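Long-range contacts in catechol 1,2 dioxygenase (Acinetobacter radioresistens, PDB 2XSU), which probably uses ferric iron and molecular oxygen to open the ring of catechol, yielding cis,cis-muconate for the beta-ketoadipate pathway: residues P104-G109 with A255-D260; L111-A116 with Y167-K172; V199-P204 with G220-H225; K155-H160 with H227-A232. The protein carries 1 engineered substitution. All coordinates share one frame; numbering follows the deposited sequence.

Interaction 1. Residues P104-G109 with A255-D260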
# COMPACT_ATOMS: atom_id res chain seq x y z
N PRO A 104 28.89 -5.46 12.42
CA PRO A 104 27.43 -5.63 12.51
C PRO A 104 26.68 -5.07 11.29
O PRO A 104 27.11 -4.07 10.70
CB PRO A 104 27.04 -4.78 13.74
CG PRO A 104 28.26 -4.70 14.54
CD PRO A 104 29.40 -4.68 13.56
N ARG A 105 25.56 -5.70 10.95
CA ARG A 105 24.65 -5.18 9.94
C ARG A 105 23.72 -4.10 10.47
O ARG A 105 23.43 -4.06 11.67
CB ARG A 105 23.80 -6.32 9.36
CG ARG A 105 22.88 -6.98 10.40
CD ARG A 105 21.74 -7.82 9.80
NE ARG A 105 22.16 -8.85 8.86
CZ ARG A 105 22.54 -10.09 9.16
NH1 ARG A 105 22.65 -10.54 10.41
NH2 ARG A 105 22.86 -10.91 8.15
N THR A 106 23.27 -3.22 9.59
CA THR A 106 22.09 -2.42 9.88
C THR A 106 21.31 -2.10 8.60
O THR A 106 21.60 -2.70 7.54
CB THR A 106 22.41 -1.19 10.77
OG1 THR A 106 21.19 -0.72 11.35
CG2 THR A 106 23.14 -0.07 10.00
N ILE A 107 20.31 -1.23 8.70
CA ILE A 107 19.35 -1.10 7.59
C ILE A 107 19.95 -0.47 6.34
O ILE A 107 20.87 0.39 6.43
CB ILE A 107 18.08 -0.35 8.01
CG1 ILE A 107 18.37 1.14 8.21
CG2 ILE A 107 17.49 -1.02 9.26
CD1 ILE A 107 17.05 1.97 8.48
N GLU A 108 19.47 -0.92 5.19
CA GLU A 108 19.88 -0.35 3.91
C GLU A 108 19.30 1.06 3.68
O GLU A 108 19.97 1.90 3.08
CB GLU A 108 19.40 -1.27 2.78
CG GLU A 108 19.88 -0.90 1.37
CD GLU A 108 19.37 -1.89 0.32
OE1 GLU A 108 19.31 -3.11 0.61
OE2 GLU A 108 19.06 -1.45 -0.82
N GLY A 109 18.06 1.30 4.14
CA GLY A 109 17.32 2.49 3.73
C GLY A 109 16.83 2.32 2.30
O GLY A 109 17.18 1.35 1.62
N ALA A 255 14.44 5.64 12.38
CA ALA A 255 14.48 4.30 11.74
C ALA A 255 15.30 3.26 12.53
O ALA A 255 15.50 2.14 12.09
CB ALA A 255 14.93 4.42 10.28
N PHE A 256 15.73 3.63 13.75
CA PHE A 256 16.31 2.63 14.69
C PHE A 256 17.54 1.87 14.21
O PHE A 256 17.72 0.69 14.55
CB PHE A 256 15.19 1.66 15.17
CG PHE A 256 13.94 2.37 15.52
CD1 PHE A 256 13.85 3.03 16.74
CD2 PHE A 256 12.89 2.47 14.60
CE1 PHE A 256 12.70 3.77 17.08
CE2 PHE A 256 11.72 3.21 14.92
CZ PHE A 256 11.66 3.86 16.17
N ALA A 257 18.41 2.53 13.45
CA ALA A 257 19.54 1.85 12.80
C ALA A 257 20.84 1.89 13.59
O ALA A 257 21.75 1.10 13.30
CB ALA A 257 19.76 2.44 11.41
N THR A 258 20.96 2.81 14.55
CA THR A 258 22.23 2.95 15.27
C THR A 258 22.52 1.71 16.12
O THR A 258 21.59 1.13 16.75
CB THR A 258 22.20 4.21 16.17
OG1 THR A 258 21.82 5.33 15.38
CG2 THR A 258 23.57 4.54 16.78
N ARG A 259 23.78 1.29 16.12
CA ARG A 259 24.26 0.12 16.88
C ARG A 259 25.62 0.36 17.46
O ARG A 259 26.45 1.02 16.84
CB ARG A 259 24.52 -1.09 15.95
CG ARG A 259 23.35 -1.63 15.26
CD ARG A 259 23.78 -2.91 14.61
NE ARG A 259 23.88 -4.00 15.57
CZ ARG A 259 23.53 -5.25 15.28
NH1 ARG A 259 23.08 -5.54 14.06
NH2 ARG A 259 23.60 -6.20 16.22
N ASP A 260 25.88 -0.26 18.61
CA ASP A 260 27.25 -0.37 19.08
C ASP A 260 28.10 -1.06 18.00
O ASP A 260 27.70 -2.05 17.38
CB ASP A 260 27.30 -1.20 20.38
CG ASP A 260 26.66 -0.50 21.57
OD1 ASP A 260 26.47 0.75 21.54
OD2 ASP A 260 26.34 -1.21 22.56
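Running in nearly opposite directions, 172° apart from end to end, loops 104-109 and 255-260 come nearest at Thr-106 and Ala-257, whose CA atoms lie 5.8 Å apart. The hydroxyl of Thr-106 closes this gap. With OG1 trans to the backbone N (chi1 -162°), it donates to Ala-257 O over 2.7 Å, lying in the carbonyl plane on a lone pair. Two residues on in the second loop the roles are exchanged, and a side chain of that loop seeks a carbonyl of the first. Arg-259 bends at chi3 and delivers NH1 to Arg-105 O at 2.8 Å, with the acceptor close to the guanidinium plane. One face of that guanidinium is lined off-centre by Pro-104 CB, 3.7 Å from NE. At the other end the contact turns apolar: Ile-107 sets CG1 3.7 Å from Ala-257 CB and carries CD1 to 3.7 Å from Ala-255 CB. This greasy end borders the iron site: the side chain of Ile-107 is about 8 Å from the ferric ion, and Ile-107 and Ala-255 pack on Arg-222. The like charges of Arg-105 and Arg-259, which lie side by side, are answered by helix 82-96, where Asp-91 forms salt bridges with both and Asp-94 with Arg-105. The two loops are thus joined through side chains that each reach a carbonyl of the other, while the carboxylate of Asp-91 probably offsets the paired arginines.

Interaction 2. Residues L111-A116 with Y167-K172. With FE (Fe (III) ion), chain B.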
# COMPACT_ATOMS: atom_id res chain seq x y z
N LEU A 111 17.37 4.36 -0.40
CA LEU A 111 17.97 5.34 -1.35
C LEU A 111 19.24 4.85 -2.07
O LEU A 111 19.98 5.66 -2.67
CB LEU A 111 18.21 6.69 -0.65
CG LEU A 111 16.98 7.29 0.03
CD1 LEU A 111 17.37 8.61 0.75
CD2 LEU A 111 15.82 7.50 -0.95
N TYR A 112 19.50 3.54 -2.06
CA TYR A 112 20.57 3.01 -2.92
C TYR A 112 20.26 3.19 -4.40
O TYR A 112 19.10 3.03 -4.82
CB TYR A 112 20.84 1.54 -2.61
CG TYR A 112 21.89 0.90 -3.49
CD1 TYR A 112 23.26 1.12 -3.27
CD2 TYR A 112 21.52 0.07 -4.55
CE1 TYR A 112 24.23 0.53 -4.09
CE2 TYR A 112 22.46 -0.55 -5.37
CZ TYR A 112 23.82 -0.33 -5.14
OH TYR A 112 24.76 -0.94 -5.95
N VAL A 113 21.30 3.53 -5.17
CA VAL A 113 21.19 3.57 -6.65
C VAL A 113 22.35 2.75 -7.27
O VAL A 113 23.51 3.03 -7.02
CB VAL A 113 21.16 5.02 -7.20
CG1 VAL A 113 21.01 4.98 -8.76
CG2 VAL A 113 20.04 5.84 -6.54
N ALA A 114 22.04 1.75 -8.12
CA ALA A 114 23.06 0.94 -8.77
C ALA A 114 23.64 1.70 -9.97
O ALA A 114 22.94 2.51 -10.56
CB ALA A 114 22.47 -0.40 -9.23
N GLY A 115 24.91 1.44 -10.27
CA GLY A 115 25.62 2.02 -11.43
C GLY A 115 26.67 3.09 -11.13
O GLY A 115 27.14 3.77 -12.05
N ALA A 116 27.05 3.23 -9.85
CA ALA A 116 27.96 4.31 -9.47
C ALA A 116 29.36 4.12 -10.05
O ALA A 116 29.79 2.98 -10.31
CB ALA A 116 28.03 4.44 -7.93
N TYR A 167 20.01 13.39 -1.12
CA TYR A 167 20.73 12.36 -1.86
C TYR A 167 20.57 12.55 -3.36
O TYR A 167 19.48 12.91 -3.83
CB TYR A 167 20.17 10.99 -1.51
CG TYR A 167 20.56 10.42 -0.16
CD1 TYR A 167 21.51 9.40 -0.08
CD2 TYR A 167 19.94 10.84 1.01
CE1 TYR A 167 21.85 8.86 1.13
CE2 TYR A 167 20.28 10.30 2.25
CZ TYR A 167 21.22 9.31 2.29
OH TYR A 167 21.56 8.73 3.50
N SER A 168 21.63 12.29 -4.11
CA SER A 168 21.56 12.38 -5.57
C SER A 168 20.59 11.33 -6.13
O SER A 168 20.26 10.33 -5.47
CB SER A 168 22.95 12.25 -6.21
OG SER A 168 23.47 10.93 -5.99
N PHE A 169 20.13 11.63 -7.35
CA PHE A 169 19.17 10.84 -8.12
C PHE A 169 17.78 11.20 -7.66
O PHE A 169 16.94 11.57 -8.48
CB PHE A 169 19.47 9.32 -8.09
CG PHE A 169 18.53 8.51 -8.94
CD1 PHE A 169 18.78 8.34 -10.31
CD2 PHE A 169 17.40 7.92 -8.38
CE1 PHE A 169 17.90 7.58 -11.11
CE2 PHE A 169 16.52 7.17 -9.16
CZ PHE A 169 16.78 7.00 -10.53
N PHE A 170 17.54 11.13 -6.36
CA PHE A 170 16.29 11.57 -5.77
C PHE A 170 16.15 13.09 -5.77
O PHE A 170 15.08 13.61 -6.10
CB PHE A 170 16.10 10.93 -4.38
CG PHE A 170 16.13 9.44 -4.45
CD1 PHE A 170 14.98 8.74 -4.80
CD2 PHE A 170 17.31 8.74 -4.26
CE1 PHE A 170 15.00 7.37 -4.93
CE2 PHE A 170 17.35 7.37 -4.39
CZ PHE A 170 16.18 6.68 -4.73
N ASP A 171 17.23 13.79 -5.41
CA ASP A 171 17.37 15.23 -5.56
C ASP A 171 17.93 15.51 -6.97
O ASP A 171 19.13 15.42 -7.21
CB ASP A 171 18.34 15.72 -4.46
CG ASP A 171 18.73 17.19 -4.57
OD1 ASP A 171 19.66 17.57 -3.83
OD2 ASP A 171 18.13 17.96 -5.37
N LYS A 172 17.05 15.82 -7.92
CA LYS A 172 17.49 15.95 -9.32
C LYS A 172 18.37 17.16 -9.61
O LYS A 172 18.92 17.27 -10.71
CB LYS A 172 16.30 15.89 -10.28
CG LYS A 172 15.83 14.48 -10.58
CD LYS A 172 14.36 14.47 -11.00
CE LYS A 172 13.71 13.15 -10.62
NZ LYS A 172 12.29 13.33 -10.19
FE FE B . 20.57 7.37 4.47
O HOH W 1 18.74 6.51 3.76
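The phenol oxygen of Tyr-167, a residue whose ring takes a methyl of Leu-111 on one face, binds the ferric ion, with OH 1.9 Å from the metal; Tyr-201, His-225, His-227 and a water complete the site. Leu-111 is shared between two rings. With chi2 extended (177°), its two methyls are turned to different rings: Leu-111 CD1 sits toward the rim of the Tyr-167 face, 3.4 Å from Tyr-167 CD2, while Leu-111 CD2 stands over the centre of Phe-170, 3.7 Å from the ring centroid and only 8° off its normal. Both are CH-pi contacts. Phe-170 is filled in from its opposite face by Phe-169, whose CD2 lies above the ring centre. Val-113 CG2 touches both phenylalanines from the side, 3.8 Å from Phe-169 CD2 and 3.8 Å from Phe-170 CE2. Within the turn, Asp-171 N bonds back to Tyr-167 O. Arg-180, at the start of strand 180-184, hydrogen-bonds to Leu-111 O and Ser-168 O, bridging the two segments. The loop between strands 155-159 and 180-184, bearing an iron ligand, thereby rests against short strand 113-114, which itself pairs in parallel with strand 310-311 at the C terminus.

Interaction 3. Residues V199-P204 with G220-H225; sequences VGYGCP and GNRPSH. With FE (Fe (III) ion), chain B.
Tyr-201 and His-225 meet at the ferric ion, with Tyr-201 OH 2.4 Å and His-225 NE2 2.1 Å from it. The two ligand atoms are brought close by the metal they share and are not hydrogen-bonded. Their rings approach rim to rim with planes at 51°, the phenol oxygen lying at the edge of the imidazole, 3.2 Å from His-225 CE1, and the iron in the plane of the tyrosine ring. Rotation of the imidazole is fixed from behind: ND1 donates to Pro-223 O over 2.8 Å in a nearly straight bond (177°) within the ring plane. Arg-222 bends at chi3 to bring its guanidinium over one face of His-225, offset toward the rim, with the iron-bound water at its own edge; a salt bridge from NE to Asp-253 steadies it. Two tyrosines, two histidines and a water make the non-haem iron centre of the intradiol dioxygenases. Tyr-201 lies nearly opposite His-227 across the metal, the axial position whose tyrosine is displaced by substrate in relatives. Behind the ligands, the short, weakly bonded strand 201-202 runs loosely antiparallel to the start of strand 221-231. Arg-222 N gives Tyr-201 O a good bond of 2.9 Å, whereas the return bond from Tyr-201 N to Arg-222 O is long, at 3.3 Å, and bent. Gly-200 lets the chains close up until its CA is 3.9 Å from that of Ser-224. Farther out, one water joins Val-199 O to His-225 N, and another donates to both Tyr-201 O and Gly-220 O.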
# COMPACT_ATOMS: atom_id res chain seq x y z
N VAL A 199 25.07 15.52 6.62
CA VAL A 199 24.20 15.98 7.69
C VAL A 199 23.00 15.04 7.77
O VAL A 199 22.61 14.43 6.78
CB VAL A 199 23.78 17.46 7.44
CG1 VAL A 199 22.78 17.57 6.36
CG2 VAL A 199 23.29 18.09 8.70
N GLY A 200 22.47 14.86 8.98
CA GLY A 200 21.25 14.11 9.16
C GLY A 200 20.10 14.88 8.52
O GLY A 200 20.22 16.06 8.19
N TYR A 201 18.96 14.23 8.41
CA TYR A 201 17.85 14.79 7.66
C TYR A 201 16.56 14.22 8.17
O TYR A 201 16.55 13.18 8.82
CB TYR A 201 18.03 14.43 6.18
CG TYR A 201 18.25 12.94 5.92
CD1 TYR A 201 17.17 12.07 5.72
CD2 TYR A 201 19.54 12.41 5.83
CE1 TYR A 201 17.36 10.73 5.46
CE2 TYR A 201 19.76 11.06 5.57
CZ TYR A 201 18.67 10.21 5.40
OH TYR A 201 18.85 8.86 5.15
N GLY A 202 15.47 14.94 7.89
CA GLY A 202 14.14 14.43 8.08
C GLY A 202 13.43 13.90 6.84
O GLY A 202 13.88 14.01 5.69
N CYS A 203 12.27 13.34 7.12
CA CYS A 203 11.36 12.90 6.07
C CYS A 203 10.89 14.15 5.31
O CYS A 203 10.91 15.25 5.86
CB CYS A 203 10.18 12.22 6.75
SG CYS A 203 10.58 10.57 7.38
N PRO A 204 10.44 13.98 4.05
CA PRO A 204 9.83 15.14 3.35
C PRO A 204 8.65 15.68 4.17
O PRO A 204 7.70 14.93 4.46
CB PRO A 204 9.35 14.54 2.02
CG PRO A 204 10.16 13.27 1.84
CD PRO A 204 10.47 12.77 3.22
N GLY A 220 10.70 12.64 12.47
CA GLY A 220 11.12 11.84 11.32
C GLY A 220 12.58 11.99 10.95
O GLY A 220 12.93 11.90 9.77
N ASN A 221 13.42 12.19 11.95
CA ASN A 221 14.84 12.50 11.71
C ASN A 221 15.79 11.31 11.85
O ASN A 221 15.62 10.48 12.73
CB ASN A 221 15.31 13.59 12.69
CG ASN A 221 14.52 14.90 12.55
OD1 ASN A 221 13.85 15.33 13.51
ND2 ASN A 221 14.56 15.49 11.38
N ARG A 222 16.84 11.30 11.01
CA ARG A 222 17.96 10.36 11.17
C ARG A 222 19.23 11.15 11.50
O ARG A 222 19.42 12.25 10.97
CB ARG A 222 18.21 9.56 9.88
CG ARG A 222 17.00 8.81 9.39
CD ARG A 222 17.40 7.64 8.56
NE ARG A 222 18.05 6.62 9.36
CZ ARG A 222 18.74 5.60 8.85
NH1 ARG A 222 18.89 5.47 7.53
NH2 ARG A 222 19.29 4.73 9.67
N PRO A 223 20.10 10.60 12.37
CA PRO A 223 21.44 11.21 12.56
C PRO A 223 22.27 11.06 11.30
O PRO A 223 21.98 10.18 10.44
CB PRO A 223 22.07 10.39 13.69
CG PRO A 223 21.46 8.98 13.46
CD PRO A 223 20.02 9.28 13.02
N SER A 224 23.30 11.88 11.18
CA SER A 224 24.26 11.78 10.06
C SER A 224 24.83 10.35 9.97
O SER A 224 25.10 9.68 11.00
CB SER A 224 25.41 12.75 10.26
OG SER A 224 26.05 12.42 11.48
N HIS A 225 25.00 9.87 8.73
CA HIS A 225 25.48 8.50 8.51
C HIS A 225 25.99 8.33 7.08
O HIS A 225 25.66 9.11 6.18
CB HIS A 225 24.34 7.46 8.76
CG HIS A 225 23.14 7.68 7.88
ND1 HIS A 225 22.14 8.58 8.19
CD2 HIS A 225 22.78 7.12 6.69
CE1 HIS A 225 21.22 8.57 7.24
NE2 HIS A 225 21.57 7.69 6.32
FE FE B . 20.57 7.37 4.47
O HOH W 2 23.26 11.71 6.84
O HOH W 3 14.60 11.10 7.95
O HOH W 1 18.74 6.51 3.76

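Interaction 4. Residues K155-H160 with H227-A232; sequences KVEVWH and HYFVSA. With FE (Fe (III) ion), chain B.
His-227, which gives NE2 to the ferric ion at 2.1 Å, lies flat against Trp-159. Imidazole and pyrrole rings form an offset stack, planes 8° apart, and His-227 CB sits over the six-membered ring, 3.3 Å from its centroid. Trp-159 reaches this place because CG stands between its backbone N and carbonyl carbon (chi1 67°), and backbone bonds in both directions pair the two residues. Tyr-228 turns to the other face of the sheet, where Val-158 CG1 lies over its ring centre, 3.7 Å from the centroid, and Val-156 CG1 adds an oblique contact; its OH hydrogen-bonds to Tyr-191 OH. Back on the tryptophan face, Phe-229 meets Trp-159 obliquely, with CE2 3.8 Å from Trp-159 CH2, while its O receives the N-H of Glu-157 at 2.8 Å. Val-230 continues the Tyr-228 face opposite Val-156. Ser-231 pairs with Lys-155, and its OG donates to a water that in turn donates to Lys-155 O and, over 2.9 Å, to Glu-157 OE2. With OE1 bonded to Tyr-112 OH, both oxygens of the buried carboxylate find partners. The metal ligand is therefore held flat against Trp-159, itself flanked by Phe-229, on a regular strand pair whose one buried acid is satisfied by a hydroxyl and a water.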
# COMPACT_ATOMS: atom_id res chain seq x y z
N LYS A 155 34.61 -5.15 -2.83
CA LYS A 155 33.80 -4.07 -3.40
C LYS A 155 33.15 -3.25 -2.27
O LYS A 155 32.25 -3.75 -1.60
CB LYS A 155 32.74 -4.69 -4.29
CG LYS A 155 32.01 -3.75 -5.17
CD LYS A 155 31.20 -4.54 -6.19
CE LYS A 155 30.25 -3.64 -6.96
NZ LYS A 155 29.57 -4.35 -8.09
N VAL A 156 33.62 -2.02 -2.06
CA VAL A 156 33.10 -1.15 -0.99
C VAL A 156 32.21 -0.12 -1.65
O VAL A 156 32.69 0.78 -2.36
CB VAL A 156 34.25 -0.47 -0.21
CG1 VAL A 156 33.67 0.46 0.90
CG2 VAL A 156 35.16 -1.55 0.41
N GLU A 157 30.89 -0.24 -1.46
CA GLU A 157 29.94 0.68 -2.06
C GLU A 157 29.46 1.63 -1.01
O GLU A 157 28.97 1.18 0.02
CB GLU A 157 28.75 -0.07 -2.66
CG GLU A 157 29.15 -1.07 -3.73
CD GLU A 157 27.94 -1.70 -4.37
OE1 GLU A 157 27.18 -0.96 -5.05
OE2 GLU A 157 27.76 -2.94 -4.20
N VAL A 158 29.62 2.94 -1.26
CA VAL A 158 29.23 3.98 -0.27
C VAL A 158 28.28 4.99 -0.89
O VAL A 158 28.40 5.36 -2.08
CB VAL A 158 30.48 4.68 0.36
CG1 VAL A 158 31.15 3.77 1.37
CG2 VAL A 158 31.48 5.04 -0.72
N TRP A 159 27.29 5.41 -0.10
CA TRP A 159 26.44 6.52 -0.49
C TRP A 159 26.01 7.30 0.74
O TRP A 159 25.83 6.73 1.82
CB TRP A 159 25.24 6.05 -1.37
CG TRP A 159 24.15 5.15 -0.70
CD1 TRP A 159 22.89 5.53 -0.34
CD2 TRP A 159 24.25 3.73 -0.41
NE1 TRP A 159 22.20 4.44 0.19
CE2 TRP A 159 23.00 3.33 0.15
CE3 TRP A 159 25.27 2.78 -0.54
CZ2 TRP A 159 22.76 2.01 0.60
CZ3 TRP A 159 25.04 1.46 -0.11
CH2 TRP A 159 23.78 1.08 0.46
N HIS A 160 25.84 8.61 0.57
CA HIS A 160 25.44 9.47 1.70
C HIS A 160 24.85 10.81 1.21
O HIS A 160 24.92 11.13 0.00
CB HIS A 160 26.60 9.66 2.70
CG HIS A 160 27.73 10.53 2.21
ND1 HIS A 160 27.65 11.91 2.14
CD2 HIS A 160 28.99 10.21 1.84
CE1 HIS A 160 28.81 12.39 1.71
NE2 HIS A 160 29.65 11.38 1.54
N HIS A 227 26.24 5.09 4.25
CA HIS A 227 25.81 3.72 3.97
C HIS A 227 26.92 2.91 3.31
O HIS A 227 27.69 3.46 2.52
CB HIS A 227 24.65 3.80 2.95
CG HIS A 227 23.39 4.40 3.48
ND1 HIS A 227 22.47 3.64 4.17
CD2 HIS A 227 22.86 5.65 3.39
CE1 HIS A 227 21.43 4.41 4.50
NE2 HIS A 227 21.66 5.63 4.06
N TYR A 228 26.93 1.60 3.57
CA TYR A 228 27.88 0.66 2.96
C TYR A 228 27.21 -0.63 2.49
O TYR A 228 26.43 -1.22 3.24
CB TYR A 228 28.92 0.22 3.99
CG TYR A 228 30.01 1.19 4.30
CD1 TYR A 228 29.75 2.34 5.05
CD2 TYR A 228 31.34 0.93 3.91
CE1 TYR A 228 30.77 3.24 5.36
CE2 TYR A 228 32.38 1.82 4.24
CZ TYR A 228 32.07 2.97 4.97
OH TYR A 228 33.04 3.87 5.30
N PHE A 229 27.52 -1.05 1.26
CA PHE A 229 27.52 -2.50 0.92
C PHE A 229 28.98 -2.93 0.81
O PHE A 229 29.76 -2.24 0.14
CB PHE A 229 26.89 -2.81 -0.45
CG PHE A 229 25.39 -2.67 -0.54
CD1 PHE A 229 24.54 -3.24 0.42
CD2 PHE A 229 24.81 -2.02 -1.63
CE1 PHE A 229 23.15 -3.14 0.31
CE2 PHE A 229 23.43 -1.93 -1.75
CZ PHE A 229 22.59 -2.48 -0.77
N VAL A 230 29.36 -4.05 1.43
CA VAL A 230 30.72 -4.59 1.25
C VAL A 230 30.58 -6.04 0.81
O VAL A 230 29.87 -6.82 1.42
CB VAL A 230 31.60 -4.46 2.51
CG1 VAL A 230 33.08 -4.88 2.19
CG2 VAL A 230 31.57 -2.99 3.06
N SER A 231 31.25 -6.40 -0.29
CA SER A 231 31.15 -7.79 -0.79
C SER A 231 32.51 -8.23 -1.32
O SER A 231 33.30 -7.38 -1.72
CB SER A 231 30.08 -7.90 -1.88
OG SER A 231 30.33 -7.06 -3.01
N ALA A 232 32.75 -9.54 -1.33
CA ALA A 232 34.00 -10.11 -1.87
C ALA A 232 33.82 -11.60 -2.10
O ALA A 232 33.12 -12.26 -1.34
CB ALA A 232 35.13 -9.88 -0.92
FE FE B . 20.57 7.37 4.47
O HOH W 4 29.49 -4.53 -2.42
O HOH W 1 18.74 6.51 3.76

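In the fold
From the N-terminal side, segment 104-109 follows the helical region and opens the outermost loop, which interaction 1 closes only at 255-260, so the other three contacts fall within its span. Almost at once 111-116 opens interaction 2; before that loop ends at 167-172, strand 155-159 has begun interaction 4, and the two cross. Interaction 3 is a short closure, from 199-204 to 220-225 across helix 208-215, lying within the span of interaction 4, which ends at 227-232 on the same long strand. Interactions 2, 3 and 4 converge on the ferric ion, joining loop and sheet there, while interaction 1 packs against Arg-222 and ties in helix 82-96.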